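Thiosulfate sulfurtransferase TUM1 (Saccharomyces cerevisiae, PDB 3UTN) transfers persulfide sulfur from NFS1 to UBA4 in the pathway that 2-thiolates the wobble uridine of tRNAs. Local coordinates at residues A[122-134]-A[283-295]. Sequence-based numbering, arbitrary orientation.
Sequences VGNFSSPRCAWTL and GTGVSGVIIKTAL
Helix 127-134 crosses helix 286-295 at 76° with axes 7.5 Å apart, Arg129 lying against Val289 where the N-terminal and C-terminal rhodanese domains meet. Val289 is the hub: with CG1 anti to its backbone N (chi1 180°), that methyl presses on Pro128 O and Trp132 CB, while CG2 makes a CH-pi contact over one face of the indole, 4.0 Å from the centroid of the six-membered ring. Lys292 crosses the pyrrole end of Trp132, its CE 3.2 Å from NE1; the two nitrogens, both donors, do not bond each other but share Glu184, and the ammonium also pairs with Glu296. Trp132 CZ3, on the benzene ring, sits over the centre of the Arg129 guanidinium, 3.4 Å above its plane. With an alanine here, Val289 CG2 and the guanidinium face would probably lose their aromatic cover, and Glu184 one N-H partner. Bent at chi2 (78°), Arg129 sends NH1 to Gly285 O, a weak hydrogen bond of 2.8 Å, and to a salt bridge with Asp307. Ile290 packs CG1 on Pro128 CG. A water donates to Phe125 O and Val286 O and accepts from Arg129 N, bridging the two segments. The domain interface thus combines apolar packing with buried charges matched by carboxylates; its Gly285 end adjoins Cys282, which carries the persulfide intermediate.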
# COMPACT_ATOMS: atom_id res chain seq x y z
N VAL A 122 5.60 9.76 -4.66
CA VAL A 122 5.79 10.18 -3.28
C VAL A 122 6.93 9.39 -2.66
O VAL A 122 7.83 9.96 -2.05
CB VAL A 122 4.50 10.02 -2.46
CG1 VAL A 122 4.75 10.37 -0.99
CG2 VAL A 122 3.42 10.90 -3.04
N GLY A 123 6.90 8.08 -2.85
CA GLY A 123 7.91 7.22 -2.29
C GLY A 123 7.24 6.21 -1.41
O GLY A 123 7.08 6.43 -0.21
N ASN A 124 6.82 5.11 -2.01
CA ASN A 124 6.19 4.03 -1.26
C ASN A 124 5.05 4.52 -0.42
O ASN A 124 4.94 4.21 0.77
CB ASN A 124 7.23 3.34 -0.40
CG ASN A 124 8.19 2.56 -1.23
OD1 ASN A 124 7.78 1.87 -2.15
ND2 ASN A 124 9.47 2.67 -0.92
N PHE A 125 4.22 5.31 -1.07
CA PHE A 125 3.11 5.92 -0.40
C PHE A 125 1.84 5.21 -0.83
O PHE A 125 1.18 4.60 -0.02
CB PHE A 125 3.08 7.39 -0.74
CG PHE A 125 2.02 8.15 -0.01
CD1 PHE A 125 0.95 8.68 -0.69
CD2 PHE A 125 2.11 8.33 1.37
CE1 PHE A 125 -0.04 9.39 -0.01
CE2 PHE A 125 1.13 9.03 2.05
CZ PHE A 125 0.06 9.57 1.35
N SER A 126 1.53 5.30 -2.11
CA SER A 126 0.35 4.63 -2.65
C SER A 126 0.77 3.43 -3.48
O SER A 126 -0.04 2.55 -3.76
CB SER A 126 -0.41 5.61 -3.54
OG SER A 126 0.46 6.19 -4.49
N SER A 127 2.02 3.42 -3.89
CA SER A 127 2.51 2.33 -4.71
C SER A 127 2.41 0.99 -3.99
O SER A 127 2.01 0.02 -4.61
CB SER A 127 3.92 2.59 -5.22
OG SER A 127 4.81 2.80 -4.15
N PRO A 128 2.72 0.94 -2.68
CA PRO A 128 2.59 -0.36 -2.03
C PRO A 128 1.14 -0.82 -2.09
O PRO A 128 0.89 -1.96 -2.43
CB PRO A 128 3.01 -0.08 -0.59
CG PRO A 128 3.89 1.11 -0.68
CD PRO A 128 3.22 1.95 -1.72
N ARG A 129 0.22 0.09 -1.78
CA ARG A 129 -1.19 -0.20 -1.88
C ARG A 129 -1.50 -0.76 -3.25
O ARG A 129 -2.20 -1.75 -3.38
CB ARG A 129 -2.00 1.08 -1.67
CG ARG A 129 -3.46 0.92 -2.00
CD ARG A 129 -4.15 0.21 -0.85
NE ARG A 129 -5.50 -0.17 -1.19
CZ ARG A 129 -6.41 -0.54 -0.30
NH1 ARG A 129 -6.09 -0.57 0.98
NH2 ARG A 129 -7.63 -0.87 -0.69
N CYS A 130 -0.98 -0.09 -4.26
CA CYS A 130 -1.20 -0.49 -5.63
C CYS A 130 -0.56 -1.83 -5.95
O CYS A 130 -1.21 -2.72 -6.48
CB CYS A 130 -0.67 0.56 -6.57
SG CYS A 130 -0.68 -0.05 -8.25
N ALA A 131 0.73 -1.98 -5.63
CA ALA A 131 1.43 -3.23 -5.87
C ALA A 131 0.67 -4.34 -5.18
O ALA A 131 0.42 -5.41 -5.74
CB ALA A 131 2.85 -3.16 -5.34
N TRP A 132 0.27 -4.06 -3.95
CA TRP A 132 -0.45 -5.00 -3.16
C TRP A 132 -1.78 -5.32 -3.78
O TRP A 132 -2.14 -6.47 -3.87
CB TRP A 132 -0.60 -4.43 -1.78
CG TRP A 132 -1.51 -5.19 -0.90
CD1 TRP A 132 -1.26 -6.37 -0.22
CD2 TRP A 132 -2.85 -4.80 -0.52
NE1 TRP A 132 -2.34 -6.73 0.53
CE2 TRP A 132 -3.33 -5.84 0.39
CE3 TRP A 132 -3.69 -3.75 -0.85
CZ2 TRP A 132 -4.59 -5.80 0.94
CZ3 TRP A 132 -4.96 -3.72 -0.29
CH2 TRP A 132 -5.40 -4.72 0.58
N THR A 133 -2.50 -4.29 -4.22
CA THR A 133 -3.78 -4.49 -4.91
C THR A 133 -3.61 -5.38 -6.13
O THR A 133 -4.36 -6.34 -6.31
CB THR A 133 -4.38 -3.15 -5.33
OG1 THR A 133 -4.58 -2.35 -4.16
CG2 THR A 133 -5.72 -3.35 -6.05
N LEU A 134 -2.63 -5.07 -6.96
CA LEU A 134 -2.30 -5.89 -8.10
C LEU A 134 -2.03 -7.31 -7.68
O LEU A 134 -2.59 -8.25 -8.23
CB LEU A 134 -1.08 -5.32 -8.82
CG LEU A 134 -1.32 -3.95 -9.43
CD1 LEU A 134 -0.00 -3.38 -9.90
CD2 LEU A 134 -2.32 -4.03 -10.58
N GLY A 283 -5.51 4.86 8.32
CA GLY A 283 -6.72 5.64 8.28
C GLY A 283 -7.66 5.08 7.25
O GLY A 283 -8.87 4.98 7.47
N THR A 284 -7.09 4.67 6.12
CA THR A 284 -7.85 4.39 4.92
C THR A 284 -7.44 3.08 4.23
O THR A 284 -8.10 2.64 3.29
CB THR A 284 -7.70 5.54 3.90
OG1 THR A 284 -6.33 5.63 3.49
CG2 THR A 284 -8.11 6.87 4.51
N GLY A 285 -6.35 2.48 4.70
CA GLY A 285 -5.86 1.24 4.11
C GLY A 285 -4.72 1.42 3.13
O GLY A 285 -4.12 0.44 2.70
N VAL A 286 -4.42 2.67 2.75
CA VAL A 286 -3.33 2.92 1.81
C VAL A 286 -1.96 2.84 2.50
O VAL A 286 -1.12 2.04 2.09
CB VAL A 286 -3.49 4.24 1.01
CG1 VAL A 286 -4.65 4.13 0.04
CG2 VAL A 286 -3.66 5.45 1.93
N SER A 287 -1.76 3.63 3.54
CA SER A 287 -0.49 3.63 4.25
C SER A 287 -0.33 2.35 5.05
O SER A 287 0.79 1.96 5.38
CB SER A 287 -0.36 4.86 5.14
OG SER A 287 -1.21 4.76 6.25
N GLY A 288 -1.44 1.70 5.37
CA GLY A 288 -1.41 0.40 6.01
C GLY A 288 -0.62 -0.59 5.18
O GLY A 288 0.08 -1.44 5.71
N VAL A 289 -0.74 -0.49 3.86
CA VAL A 289 -0.01 -1.39 2.99
C VAL A 289 1.46 -1.04 2.98
O VAL A 289 2.31 -1.90 2.78
CB VAL A 289 -0.56 -1.39 1.56
CG1 VAL A 289 0.25 -2.35 0.71
CG2 VAL A 289 -2.02 -1.81 1.56
N ILE A 290 1.77 0.23 3.21
CA ILE A 290 3.15 0.65 3.30
C ILE A 290 3.82 -0.17 4.39
O ILE A 290 4.86 -0.79 4.16
CB ILE A 290 3.30 2.14 3.60
CG1 ILE A 290 2.62 2.97 2.51
CG2 ILE A 290 4.78 2.49 3.74
CD1 ILE A 290 2.52 4.44 2.85
N ILE A 291 3.21 -0.20 5.57
CA ILE A 291 3.81 -0.93 6.67
C ILE A 291 3.66 -2.41 6.50
O ILE A 291 4.55 -3.16 6.83
CB ILE A 291 3.32 -0.47 8.05
CG1 ILE A 291 1.83 -0.72 8.25
CG2 ILE A 291 3.67 0.99 8.24
CD1 ILE A 291 1.40 -0.64 9.70
N LYS A 292 2.52 -2.82 5.95
CA LYS A 292 2.29 -4.21 5.66
C LYS A 292 3.44 -4.72 4.79
O LYS A 292 4.02 -5.77 5.06
CB LYS A 292 0.97 -4.36 4.93
CG LYS A 292 0.70 -5.75 4.41
CD LYS A 292 -0.65 -5.78 3.73
CE LYS A 292 -1.04 -7.21 3.43
NZ LYS A 292 -0.07 -7.83 2.49
N THR A 293 3.77 -3.94 3.77
CA THR A 293 4.81 -4.28 2.84
C THR A 293 6.16 -4.30 3.52
O THR A 293 6.96 -5.21 3.29
CB THR A 293 4.81 -3.29 1.66
OG1 THR A 293 3.55 -3.40 1.00
CG2 THR A 293 5.92 -3.60 0.69
N ALA A 294 6.40 -3.31 4.38
CA ALA A 294 7.63 -3.25 5.17
C ALA A 294 7.74 -4.48 6.06
O ALA A 294 8.82 -5.07 6.16
CB ALA A 294 7.66 -1.99 6.01
N LEU A 295 6.63 -4.87 6.68
CA LEU A 295 6.60 -6.04 7.54
C LEU A 295 6.90 -7.30 6.75
O LEU A 295 7.74 -8.10 7.15
CB LEU A 295 5.26 -6.15 8.24
CG LEU A 295 4.92 -4.95 9.13
CD1 LEU A 295 3.58 -5.15 9.79
CD2 LEU A 295 6.00 -4.73 10.18
O HOH W 1 0.44 2.15 -0.03